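PDB 2B4W: uncharacterized protein from Leishmania major, which is of unknown function but, as a DUF1861 member of the beta-fructosidase clan, may act on carbohydrates. Local coordinates for residues A157-D168 against A172-L184. Sequence-based numbering, arbitrary orientation.
Sequences ASIGFVILNSID and AEVIAKAPPLDIL
Strand 159-164 meets the short, weakly bonded strand 180-181 in an antiparallel pairing at the outer edge of a four-stranded sheet, a blade-like unit consistent with the beta-propeller fold of the beta-fructosidase clan. Two direct backbone hydrogen bonds hold the segments together: Leu181 N to Ile159 O, 2.8 Å with an N-H...O angle of 167°, and Phe161 N to Pro179 O, 2.9 Å. Between them Gly160 and Pro180 form a non-hydrogen-bonded pair whose CA atoms lie just 3.8 Å apart, so the backbones touch directly. At the Ile159-Leu181 pair the second backbone bond is replaced by a water, which donates to Leu181 O and accepts from Ile159 N and Leu184 N.

Apolar contacts run the length of the pairing. The CD1 methyl of Ile183 reaches the CG2 branch of Ile159 at 3.5 Å; that branch stands anti to the Ile159 backbone N, while CG1, beside the N (chi1 -78°), carries CD1 to Leu184, whose side chain runs roughly perpendicular to it. Leu181 CD1 lies 3.5 Å from Phe161 CB and approaches the ring obliquely. Farther along, Ala178 CB packs on Val162 CB at 3.8 Å, and from helix 172-176 Val174 puts its CG2 methyl against both end methyls of Leu164, 3.9 Å from CD1.

On its other edge, strand 159-164 pairs with strand 145-149, where Phe148 meets the Phe161 ring. Arg236 hydrogen-bonds Phe161 O, and strand 223-231 packs against Phe161 and Leu181 through Leu231 and against Ile183 through Phe229, joining this edge to the neighbouring five-stranded sheet.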
loop_
_atom_site.group_PDB
_atom_site.type_symbol
_atom_site.label_atom_id
_atom_site.label_comp_id
_atom_site.label_asym_id
_atom_site.label_seq_id
_atom_site.Cartn_x
_atom_site.Cartn_y
_atom_site.Cartn_z
ATOM N N ALA A 157 -5.617 16.807 -6.610
ATOM C CA ALA A 157 -5.307 15.709 -5.698
ATOM C C ALA A 157 -4.934 16.181 -4.297
ATOM O O ALA A 157 -4.150 17.091 -4.042
ATOM C CB ALA A 157 -4.175 14.834 -6.229
ATOM N N SER A 158 -5.525 15.507 -3.315
ATOM C CA SER A 158 -5.202 15.793 -1.923
ATOM C C SER A 158 -5.181 14.474 -1.162
ATOM O O SER A 158 -5.803 13.503 -1.603
ATOM C CB SER A 158 -6.221 16.747 -1.312
ATOM O OG SER A 158 -6.508 16.437 0.038
ATOM N N ILE A 159 -4.463 14.465 -0.058
ATOM C CA ILE A 159 -4.572 13.351 0.861
ATOM C C ILE A 159 -5.245 13.936 2.107
ATOM O O ILE A 159 -4.710 14.892 2.669
ATOM C CB ILE A 159 -3.272 12.687 1.315
ATOM C CG1 ILE A 159 -2.621 11.722 0.333
ATOM C CG2 ILE A 159 -3.557 11.996 2.646
ATOM C CD1 ILE A 159 -1.106 11.681 0.368
ATOM N N GLY A 160 -6.379 13.339 2.433
ATOM C CA GLY A 160 -7.172 13.733 3.577
ATOM C C GLY A 160 -7.147 12.699 4.688
ATOM O O GLY A 160 -6.653 11.586 4.522
ATOM N N PHE A 161 -7.681 13.068 5.844
ATOM C CA PHE A 161 -7.638 12.234 7.022
ATOM C C PHE A 161 -8.746 12.638 7.991
ATOM O O PHE A 161 -8.906 13.812 8.329
ATOM C CB PHE A 161 -6.278 12.353 7.732
ATOM C CG PHE A 161 -6.235 11.537 9.012
ATOM C CD1 PHE A 161 -5.986 10.172 8.954
ATOM C CD2 PHE A 161 -6.425 12.089 10.254
ATOM C CE1 PHE A 161 -5.958 9.414 10.105
ATOM C CE2 PHE A 161 -6.434 11.330 11.404
ATOM C CZ PHE A 161 -6.194 9.972 11.335
ATOM N N VAL A 162 -9.471 11.623 8.438
ATOM C CA VAL A 162 -10.474 11.783 9.480
ATOM C C VAL A 162 -10.495 10.606 10.442
ATOM O O VAL A 162 -10.359 9.417 10.128
ATOM C CB VAL A 162 -11.879 11.968 8.867
ATOM C CG1 VAL A 162 -12.368 10.657 8.281
ATOM C CG2 VAL A 162 -12.827 12.519 9.925
ATOM N N ILE A 163 -10.669 10.945 11.720
ATOM C CA ILE A 163 -10.769 9.883 12.709
ATOM C C ILE A 163 -12.212 9.439 12.894
ATOM O O ILE A 163 -13.032 10.297 13.239
ATOM C CB ILE A 163 -10.248 10.346 14.081
ATOM C CG1 ILE A 163 -8.773 10.747 14.088
ATOM C CG2 ILE A 163 -10.552 9.284 15.128
ATOM C CD1 ILE A 163 -8.308 11.475 15.327
ATOM N N LEU A 164 -12.536 8.167 12.708
ATOM C CA LEU A 164 -13.915 7.730 12.961
ATOM C C LEU A 164 -14.001 6.861 14.214
ATOM O O LEU A 164 -12.963 6.402 14.689
ATOM C CB LEU A 164 -14.464 6.960 11.773
ATOM C CG LEU A 164 -14.497 7.556 10.386
ATOM C CD1 LEU A 164 -14.994 6.508 9.388
ATOM C CD2 LEU A 164 -15.382 8.783 10.315
ATOM N N ASN A 165 -15.210 6.633 14.745
ATOM C CA ASN A 165 -15.374 5.817 15.932
ATOM C C ASN A 165 -15.073 4.342 15.684
ATOM O O ASN A 165 -14.615 3.657 16.609
ATOM C CB ASN A 165 -16.790 5.896 16.541
ATOM C CG ASN A 165 -17.080 7.284 17.079
ATOM O OD1 ASN A 165 -16.292 7.839 17.850
ATOM N ND2 ASN A 165 -18.197 7.853 16.657
ATOM N N SER A 166 -15.352 3.865 14.484
ATOM C CA SER A 166 -15.199 2.456 14.174
ATOM C C SER A 166 -15.472 2.160 12.712
ATOM O O SER A 166 -15.937 3.026 11.982
ATOM C CB SER A 166 -16.179 1.584 14.963
ATOM O OG SER A 166 -17.490 1.853 14.500
ATOM N N ILE A 167 -15.186 0.896 12.377
ATOM C CA ILE A 167 -15.285 0.472 10.986
ATOM C C ILE A 167 -16.716 0.521 10.461
ATOM O O ILE A 167 -16.943 0.656 9.260
ATOM C CB ILE A 167 -14.735 -0.956 10.786
ATOM C CG1 ILE A 167 -14.202 -1.216 9.385
ATOM C CG2 ILE A 167 -15.812 -1.961 11.172
ATOM C CD1 ILE A 167 -13.125 -0.306 8.855
ATOM N N ASP A 168 -17.631 0.411 11.398
ATOM C CA ASP A 168 -19.054 0.542 11.203
ATOM C C ASP A 168 -19.469 1.916 10.710
ATOM O O ASP A 168 -20.619 2.090 10.310
ATOM C CB ASP A 168 -19.801 0.292 12.519
ATOM C CG ASP A 168 -19.577 -1.112 13.028
ATOM O OD1 ASP A 168 -19.718 -2.055 12.224
ATOM O OD2 ASP A 168 -19.249 -1.247 14.228
ATOM N N ALA A 172 -18.943 6.166 2.022
ATOM C CA ALA A 172 -18.537 7.116 0.988
ATOM C C ALA A 172 -18.606 8.562 1.441
ATOM O O ALA A 172 -17.729 9.384 1.164
ATOM C CB ALA A 172 -19.385 6.903 -0.268
ATOM N N GLU A 173 -19.663 8.911 2.177
ATOM C CA GLU A 173 -19.798 10.311 2.561
ATOM C C GLU A 173 -18.738 10.782 3.539
ATOM O O GLU A 173 -18.040 11.761 3.265
ATOM C CB GLU A 173 -21.192 10.512 3.168
ATOM C CG GLU A 173 -22.301 10.043 2.240
ATOM C CD GLU A 173 -22.638 8.574 2.355
ATOM O OE1 GLU A 173 -22.021 7.837 3.155
ATOM O OE2 GLU A 173 -23.557 8.138 1.621
ATOM N N VAL A 174 -18.606 10.122 4.685
ATOM C CA VAL A 174 -17.606 10.589 5.655
ATOM C C VAL A 174 -16.209 10.569 5.053
ATOM O O VAL A 174 -15.343 11.407 5.315
ATOM C CB VAL A 174 -17.649 9.762 6.953
ATOM C CG1 VAL A 174 -19.051 9.787 7.556
ATOM C CG2 VAL A 174 -17.215 8.325 6.733
ATOM N N ILE A 175 -15.964 9.592 4.193
ATOM C CA ILE A 175 -14.689 9.493 3.497
ATOM C C ILE A 175 -14.446 10.781 2.730
ATOM O O ILE A 175 -13.479 11.502 2.943
ATOM C CB ILE A 175 -14.707 8.248 2.580
ATOM C CG1 ILE A 175 -14.625 6.940 3.379
ATOM C CG2 ILE A 175 -13.631 8.371 1.526
ATOM C CD1 ILE A 175 -14.572 5.663 2.602
ATOM N N ALA A 176 -15.371 11.082 1.832
ATOM C CA ALA A 176 -15.364 12.275 1.008
ATOM C C ALA A 176 -15.163 13.568 1.780
ATOM O O ALA A 176 -14.485 14.490 1.324
ATOM C CB ALA A 176 -16.699 12.339 0.261
ATOM N N LYS A 177 -15.764 13.672 2.962
ATOM C CA LYS A 177 -15.681 14.930 3.696
ATOM C C LYS A 177 -14.442 15.008 4.574
ATOM O O LYS A 177 -14.254 15.980 5.319
ATOM N N ALA A 178 -13.593 13.981 4.502
ATOM C CA ALA A 178 -12.387 14.027 5.336
ATOM C C ALA A 178 -11.580 15.282 5.006
ATOM O O ALA A 178 -11.339 15.531 3.820
ATOM C CB ALA A 178 -11.561 12.769 5.173
ATOM N N PRO A 179 -11.202 16.080 5.998
ATOM C CA PRO A 179 -10.440 17.292 5.689
ATOM C C PRO A 179 -9.043 16.870 5.233
ATOM O O PRO A 179 -8.582 15.812 5.652
ATOM C CB PRO A 179 -10.333 18.060 7.000
ATOM C CG PRO A 179 -11.312 17.407 7.908
ATOM C CD PRO A 179 -11.402 15.970 7.453
ATOM N N PRO A 180 -8.480 17.731 4.397
ATOM C CA PRO A 180 -7.168 17.508 3.810
ATOM C C PRO A 180 -6.039 17.694 4.808
ATOM O O PRO A 180 -6.100 18.440 5.775
ATOM C CB PRO A 180 -7.069 18.604 2.737
ATOM C CG PRO A 180 -7.916 19.701 3.309
ATOM C CD PRO A 180 -9.085 18.996 3.933
ATOM N N LEU A 181 -4.958 16.964 4.524
ATOM C CA LEU A 181 -3.712 17.194 5.218
ATOM C C LEU A 181 -2.798 17.868 4.174
ATOM O O LEU A 181 -3.026 17.628 2.989
ATOM C CB LEU A 181 -3.056 15.945 5.760
ATOM C CG LEU A 181 -3.830 15.036 6.714
ATOM C CD1 LEU A 181 -3.135 13.693 6.847
ATOM C CD2 LEU A 181 -3.984 15.678 8.076
ATOM N N ASP A 182 -1.883 18.622 4.726
ATOM C CA ASP A 182 -0.810 19.369 4.133
ATOM C C ASP A 182 0.341 18.467 3.713
ATOM O O ASP A 182 1.324 18.428 4.462
ATOM C CB ASP A 182 -0.285 20.386 5.162
ATOM C CG ASP A 182 0.430 21.522 4.445
ATOM O OD1 ASP A 182 0.334 21.558 3.196
ATOM O OD2 ASP A 182 1.056 22.319 5.172
ATOM N N ILE A 183 0.181 17.775 2.598
ATOM C CA ILE A 183 1.144 16.778 2.141
ATOM C C ILE A 183 1.511 16.996 0.673
ATOM O O ILE A 183 2.695 17.143 0.371
ATOM C CB ILE A 183 0.649 15.331 2.307
ATOM C CG1 ILE A 183 0.109 14.951 3.687
ATOM C CG2 ILE A 183 1.761 14.350 1.925
ATOM C CD1 ILE A 183 -0.634 13.634 3.722
ATOM N N LEU A 184 0.521 17.015 -0.211
ATOM C CA LEU A 184 0.738 17.251 -1.637
ATOM C C LEU A 184 0.410 18.692 -2.020
ATOM O O LEU A 184 1.209 19.594 -1.773
ATOM C CB LEU A 184 -0.111 16.312 -2.492
ATOM C CG LEU A 184 -0.291 14.887 -1.965
ATOM C CD1 LEU A 184 -1.476 14.202 -2.631
ATOM C CD2 LEU A 184 0.994 14.092 -2.170
HETATM O O HOH W 1 -2.572 16.757 0.564
#